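Local coordinates for type IV secretion protein Dot (Legionella pneumophila, PDB 6KS5) that acts as a deubiquitinase, regulating the association of polyubiquitin chains of one linkage type with the Legionella phagosome, at residues K53-R58 and Y209-A214; F26-F31 and L104-F109. One frame throughout, in Å; residues are numbered along the deposited sequence.

Interaction 1 of 2, residues K53-R58 and Y209-A214; sequences KSIINR and YCQHLA
Cys210 meets Ile55 through its CB, which lies 3.9 Å from Ile55 CD1. Gln211 comes next and lies nearest in the backbone, its CA 5.6 Å from Ile56 CA. Its side chain is extended beyond CG and crosses that of Ile55 at about a right angle. The aliphatic part does the touching: Gln211 CG is 3.5 Å from Ile55 CG2. The amide follows over the same methyl, with Gln211 NE2 3.7 Å from Ile55 CG2, but it makes no hydrogen bond to the loop. Ile55 thus offers two methyls to two neighbouring helix residues. With CG1 beside the backbone N (chi1 -43°), CD1 reaches Cys210, while CG2, anti to that N, meets Gln211. Ala214 closes the contact, with its CB 3.4 Å from Ile56 CG2. The seam is wholly van der Waals, without a polar bond across it. The loop holds its own shape by an ST turn, in which Ser54 OG accepts from the N of Ile56 at 3.0 Å. This is plain packing of the loop between helices 29-40 and 61-65 on residues 209-214 of helix 193-214. Helix 95-112 completes the junction: its Pro110 touches both Ile55 and Ala214, and its Glu107 touches Ile56.

Interaction 2 of 2, residues F26-F31 and L104-F109; sequences FDNCFF and LLREWF
Phe31 and Leu105 bring the backbones nearest, with their CA atoms 6.5 Å apart, where the first turn of helix 29-40 meets helix 95-112. The Phe31 ring lies against the backbone of the second helix. Arg106 CA sits over its face in a CH-pi contact, 4.0 Å from the ring centroid and 27° off the normal. Phe31 CD1 is 3.8 Å from Leu105 CB, and Phe31 CE1 is 3.8 Å from Phe109 CD2. The Phe31 side chain runs antiparallel to those of Leu105 and Phe109. Arg106 runs on past the ring, its CG anti to the backbone N (chi1 170°), and bends at chi3. This carries the guanidinium to the loop before helix 29-40, nearly perpendicular to the Phe31 ring. Its edge faces the Asn28 amide, nearly coplanar with it. Arg106 NE points at Asn28 OD1 at a doubtful, very short distance. The bond from Arg106 NH2, 3.0 Å to Asn28 OD1, is weak because it is strongly bent. NH2 also gives a weak bond to the carbonyl O of Asp27, at 2.6 Å. Asn28 holds the N-cap position, yet its side chain makes no capping bond. Arg106 NH1 donates to Val218 O. The arginine thus bridges the turn before helix 29-40 and the 218-219 loop, where Lys219 NZ shares Asp27 O. Helix 222-231 packs on Phe30 and Phe109 through Met229.

Helix 95-112 joins the two contacts, whose centres are 12 Å apart. Glu107 turns away from helix 29-40 toward the loop of interaction 1, where its OE1 forms a weak hydrogen bond of 3.0 Å with Ser54 OG. Arg106 packs against the helix of interaction 1, with its NH1 3.3 Å from Leu213 O. Cys29, next to Asn28, touches His270; this pair is consistent with a cysteine deubiquitinase centre of the OTU type. Residues 26-31 therefore probably carry the catalytic cysteine, on the side turned away from helix 95-112, with Cys29 SG 10.7 Å from Arg106 CZ. Interaction 1 is farther off, Cys29 SG being 19.9 Å from Ile56 CG2.

Interaction 1 of 2, residues K53-R58 and Y209-A214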
loop_
_atom_site.group_PDB
_atom_site.type_symbol
_atom_site.label_atom_id
_atom_site.label_comp_id
_atom_site.label_asym_id
_atom_site.label_seq_id
_atom_site.Cartn_x
_atom_site.Cartn_y
_atom_site.Cartn_z
ATOM N N LYS A 53 -16.963 4.243 0.380
ATOM C CA LYS A 53 -16.939 4.497 1.820
ATOM C C LYS A 53 -15.786 3.694 2.411
ATOM O O LYS A 53 -15.836 2.461 2.444
ATOM C CB LYS A 53 -18.271 4.121 2.468
ATOM N N SER A 54 -14.758 4.392 2.886
ATOM C CA SER A 54 -13.520 3.742 3.294
ATOM C C SER A 54 -13.708 2.938 4.575
ATOM O O SER A 54 -14.598 3.213 5.384
ATOM C CB SER A 54 -12.422 4.780 3.498
ATOM O OG SER A 54 -11.488 4.343 4.468
ATOM N N ILE A 55 -12.844 1.935 4.761
ATOM C CA ILE A 55 -12.940 1.105 5.955
ATOM C C ILE A 55 -12.450 1.850 7.182
ATOM O O ILE A 55 -12.930 1.603 8.295
ATOM C CB ILE A 55 -12.156 -0.209 5.793
ATOM C CG1 ILE A 55 -12.377 -0.821 4.419
ATOM C CG2 ILE A 55 -12.580 -1.202 6.861
ATOM C CD1 ILE A 55 -11.825 -2.230 4.309
ATOM N N ILE A 56 -11.483 2.754 7.017
ATOM C CA ILE A 56 -10.800 3.312 8.176
ATOM C C ILE A 56 -11.781 4.083 9.047
ATOM O O ILE A 56 -12.731 4.712 8.556
ATOM C CB ILE A 56 -9.611 4.187 7.743
ATOM C CG1 ILE A 56 -10.061 5.544 7.208
ATOM C CG2 ILE A 56 -8.822 3.496 6.681
ATOM C CD1 ILE A 56 -8.891 6.367 6.711
ATOM N N ASN A 57 -11.585 3.985 10.360
ATOM C CA ASN A 57 -12.452 4.630 11.335
ATOM C C ASN A 57 -11.702 5.659 12.176
ATOM O O ASN A 57 -11.995 5.830 13.359
ATOM C CB ASN A 57 -13.113 3.587 12.235
ATOM N N ARG A 58 -10.720 6.345 11.589
ATOM C CA ARG A 58 -10.080 7.468 12.263
ATOM C C ARG A 58 -10.373 8.787 11.560
ATOM O O ARG A 58 -11.047 9.653 12.129
ATOM C CB ARG A 58 -8.566 7.234 12.342
ATOM N N TYR A 209 -6.821 -6.659 9.240
ATOM C CA TYR A 209 -5.772 -6.501 8.246
ATOM C C TYR A 209 -6.159 -5.462 7.206
ATOM O O TYR A 209 -5.346 -4.598 6.849
ATOM C CB TYR A 209 -5.510 -7.853 7.601
ATOM C CG TYR A 209 -4.410 -7.897 6.576
ATOM C CD1 TYR A 209 -3.131 -7.446 6.866
ATOM C CD2 TYR A 209 -4.648 -8.433 5.322
ATOM C CE1 TYR A 209 -2.127 -7.520 5.923
ATOM C CE2 TYR A 209 -3.658 -8.510 4.382
ATOM C CZ TYR A 209 -2.402 -8.056 4.682
ATOM O OH TYR A 209 -1.424 -8.143 3.716
ATOM N N CYS A 210 -7.402 -5.510 6.727
ATOM C CA CYS A 210 -7.793 -4.541 5.718
ATOM C C CYS A 210 -7.875 -3.141 6.322
ATOM O O CYS A 210 -7.580 -2.152 5.649
ATOM C CB CYS A 210 -9.108 -4.989 5.081
ATOM S SG CYS A 210 -8.961 -6.637 4.389
ATOM N N GLN A 211 -8.212 -3.033 7.602
ATOM C CA GLN A 211 -8.267 -1.715 8.230
ATOM C C GLN A 211 -6.878 -1.113 8.415
ATOM O O GLN A 211 -6.733 0.115 8.450
ATOM C CB GLN A 211 -9.000 -1.817 9.567
ATOM C CG GLN A 211 -10.422 -2.292 9.399
ATOM C CD GLN A 211 -11.241 -2.188 10.669
ATOM O OE1 GLN A 211 -10.866 -2.717 11.722
ATOM N NE2 GLN A 211 -12.378 -1.516 10.575
ATOM N N HIS A 212 -5.847 -1.950 8.518
ATOM C CA HIS A 212 -4.496 -1.450 8.725
ATOM C C HIS A 212 -3.820 -1.052 7.426
ATOM O O HIS A 212 -3.034 -0.099 7.419
ATOM C CB HIS A 212 -3.648 -2.498 9.449
ATOM C CG HIS A 212 -2.324 -1.986 9.918
ATOM N ND1 HIS A 212 -2.201 -0.862 10.705
ATOM C CD2 HIS A 212 -1.066 -2.445 9.718
ATOM C CE1 HIS A 212 -0.924 -0.652 10.971
ATOM N NE2 HIS A 212 -0.214 -1.597 10.384
ATOM N N LEU A 213 -4.116 -1.749 6.326
ATOM C CA LEU A 213 -3.535 -1.388 5.038
ATOM C C LEU A 213 -4.012 -0.032 4.546
ATOM O O LEU A 213 -3.335 0.588 3.719
ATOM C CB LEU A 213 -3.875 -2.442 3.985
ATOM C CG LEU A 213 -3.369 -3.860 4.204
ATOM C CD1 LEU A 213 -4.115 -4.814 3.292
ATOM C CD2 LEU A 213 -1.877 -3.910 3.951
ATOM N N ALA A 214 -5.167 0.431 5.010
ATOM C CA ALA A 214 -5.753 1.640 4.456
ATOM C C ALA A 214 -5.361 2.899 5.209
ATOM O O ALA A 214 -5.473 3.993 4.646
ATOM C CB ALA A 214 -7.277 1.522 4.415
#

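Interaction 2 of 2, residues F26-F31 and L104-F109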
loop_
_atom_site.group_PDB
_atom_site.type_symbol
_atom_site.label_atom_id
_atom_site.label_comp_id
_atom_site.label_asym_id
_atom_site.label_seq_id
_atom_site.Cartn_x
_atom_site.Cartn_y
_atom_site.Cartn_z
ATOM N N PHE A 26 3.969 10.661 1.502
ATOM C CA PHE A 26 2.832 10.019 2.159
ATOM C C PHE A 26 2.904 8.499 2.100
ATOM O O PHE A 26 1.877 7.827 2.207
ATOM C CB PHE A 26 1.507 10.499 1.564
ATOM C CG PHE A 26 1.275 11.966 1.720
ATOM C CD1 PHE A 26 0.648 12.463 2.851
ATOM C CD2 PHE A 26 1.685 12.851 0.737
ATOM C CE1 PHE A 26 0.427 13.817 2.996
ATOM C CE2 PHE A 26 1.470 14.206 0.876
ATOM C CZ PHE A 26 0.837 14.690 2.006
ATOM N N ASP A 27 4.101 7.945 1.913
ATOM C CA ASP A 27 4.310 6.498 1.873
ATOM C C ASP A 27 3.398 5.812 0.849
ATOM O O ASP A 27 3.020 4.650 1.019
ATOM C CB ASP A 27 4.130 5.880 3.268
ATOM C CG ASP A 27 5.241 6.284 4.249
ATOM O OD1 ASP A 27 6.203 6.963 3.833
ATOM O OD2 ASP A 27 5.155 5.921 5.443
ATOM N N ASN A 28 3.042 6.522 -0.227
ATOM C CA ASN A 28 2.175 6.010 -1.285
ATOM C C ASN A 28 2.965 5.712 -2.562
ATOM O O ASN A 28 2.427 5.764 -3.665
ATOM C CB ASN A 28 1.024 6.994 -1.548
ATOM C CG ASN A 28 -0.091 6.899 -0.497
ATOM O OD1 ASN A 28 -0.263 5.857 0.132
ATOM N ND2 ASN A 28 -0.850 7.984 -0.312
ATOM N N CYS A 29 4.239 5.362 -2.410
ATOM C CA CYS A 29 5.148 5.271 -3.547
ATOM C C CYS A 29 4.684 4.219 -4.558
ATOM O O CYS A 29 4.789 4.439 -5.771
ATOM C CB CYS A 29 6.550 4.952 -3.035
ATOM S SG CYS A 29 7.755 4.557 -4.312
ATOM N N PHE A 30 4.139 3.081 -4.086
ATOM C CA PHE A 30 3.617 2.088 -5.009
ATOM C C PHE A 30 2.338 2.570 -5.671
ATOM O O PHE A 30 2.130 2.336 -6.866
ATOM C CB PHE A 30 3.351 0.789 -4.293
ATOM C CG PHE A 30 2.518 -0.146 -5.123
ATOM C CD1 PHE A 30 3.111 -0.869 -6.141
ATOM C CD2 PHE A 30 1.153 -0.302 -4.911
ATOM C CE1 PHE A 30 2.395 -1.719 -6.915
ATOM C CE2 PHE A 30 0.417 -1.155 -5.689
ATOM C CZ PHE A 30 1.041 -1.866 -6.701
ATOM N N PHE A 31 1.435 3.169 -4.893
ATOM C CA PHE A 31 0.210 3.678 -5.485
ATOM C C PHE A 31 0.513 4.773 -6.493
ATOM O O PHE A 31 -0.172 4.884 -7.516
ATOM C CB PHE A 31 -0.723 4.180 -4.392
ATOM C CG PHE A 31 -1.237 3.102 -3.502
ATOM C CD1 PHE A 31 -1.931 2.024 -4.025
ATOM C CD2 PHE A 31 -1.020 3.161 -2.138
ATOM C CE1 PHE A 31 -2.410 1.026 -3.195
ATOM C CE2 PHE A 31 -1.492 2.169 -1.302
ATOM C CZ PHE A 31 -2.189 1.102 -1.828
ATOM N N LEU A 104 -6.510 8.125 -2.716
ATOM C CA LEU A 104 -7.764 7.401 -2.887
ATOM C C LEU A 104 -7.521 5.909 -3.076
ATOM O O LEU A 104 -8.298 5.080 -2.585
ATOM C CB LEU A 104 -8.539 7.978 -4.064
ATOM C CG LEU A 104 -8.677 9.499 -4.023
ATOM C CD1 LEU A 104 -8.663 10.110 -5.419
ATOM C CD2 LEU A 104 -9.942 9.864 -3.278
ATOM N N LEU A 105 -6.432 5.547 -3.764
ATOM C CA LEU A 105 -6.128 4.135 -3.966
ATOM C C LEU A 105 -5.752 3.461 -2.657
ATOM O O LEU A 105 -6.094 2.294 -2.442
ATOM C CB LEU A 105 -5.006 3.978 -4.990
ATOM C CG LEU A 105 -5.349 4.293 -6.446
ATOM C CD1 LEU A 105 -4.091 4.591 -7.238
ATOM C CD2 LEU A 105 -6.125 3.150 -7.075
ATOM N N ARG A 106 -5.060 4.179 -1.765
ATOM C CA ARG A 106 -4.669 3.587 -0.488
ATOM C C ARG A 106 -5.883 3.132 0.308
ATOM O O ARG A 106 -5.817 2.129 1.030
ATOM C CB ARG A 106 -3.839 4.581 0.328
ATOM C CG ARG A 106 -3.601 4.132 1.764
ATOM C CD ARG A 106 -2.654 5.044 2.524
ATOM N NE ARG A 106 -1.261 4.877 2.125
ATOM C CZ ARG A 106 -0.505 3.834 2.450
ATOM N NH1 ARG A 106 -1.008 2.841 3.173
ATOM N NH2 ARG A 106 0.756 3.781 2.048
ATOM N N GLU A 107 -7.001 3.843 0.181
ATOM C CA GLU A 107 -8.218 3.481 0.885
ATOM C C GLU A 107 -9.209 2.722 0.014
ATOM O O GLU A 107 -10.124 2.096 0.553
ATOM C CB GLU A 107 -8.890 4.736 1.456
ATOM C CG GLU A 107 -7.936 5.642 2.230
ATOM C CD GLU A 107 -8.651 6.644 3.132
ATOM O OE1 GLU A 107 -9.892 6.569 3.254
ATOM O OE2 GLU A 107 -7.968 7.504 3.731
ATOM N N TRP A 108 -9.045 2.742 -1.306
ATOM C CA TRP A 108 -9.986 2.047 -2.178
ATOM C C TRP A 108 -9.745 0.541 -2.172
ATOM O O TRP A 108 -10.686 -0.244 -1.994
ATOM C CB TRP A 108 -9.885 2.595 -3.603
ATOM C CG TRP A 108 -10.836 1.962 -4.565
ATOM C CD1 TRP A 108 -12.112 2.356 -4.830
ATOM C CD2 TRP A 108 -10.587 0.821 -5.396
ATOM N NE1 TRP A 108 -12.677 1.532 -5.776
ATOM C CE2 TRP A 108 -11.762 0.581 -6.138
ATOM C CE3 TRP A 108 -9.489 -0.022 -5.583
ATOM C CZ2 TRP A 108 -11.869 -0.465 -7.051
ATOM C CZ3 TRP A 108 -9.597 -1.059 -6.492
ATOM C CH2 TRP A 108 -10.779 -1.272 -7.213
ATOM N N PHE A 109 -8.495 0.125 -2.375
ATOM C CA PHE A 109 -8.166 -1.299 -2.426
ATOM C C PHE A 109 -8.640 -2.073 -1.203
ATOM O O PHE A 109 -9.249 -3.140 -1.382
ATOM C CB PHE A 109 -6.654 -1.472 -2.635
ATOM C CG PHE A 109 -6.238 -1.464 -4.072
ATOM C CD1 PHE A 109 -6.455 -2.571 -4.875
ATOM C CD2 PHE A 109 -5.628 -0.348 -4.623
ATOM C CE1 PHE A 109 -6.070 -2.569 -6.206
ATOM C CE2 PHE A 109 -5.241 -0.334 -5.952
ATOM C CZ PHE A 109 -5.461 -1.446 -6.746
#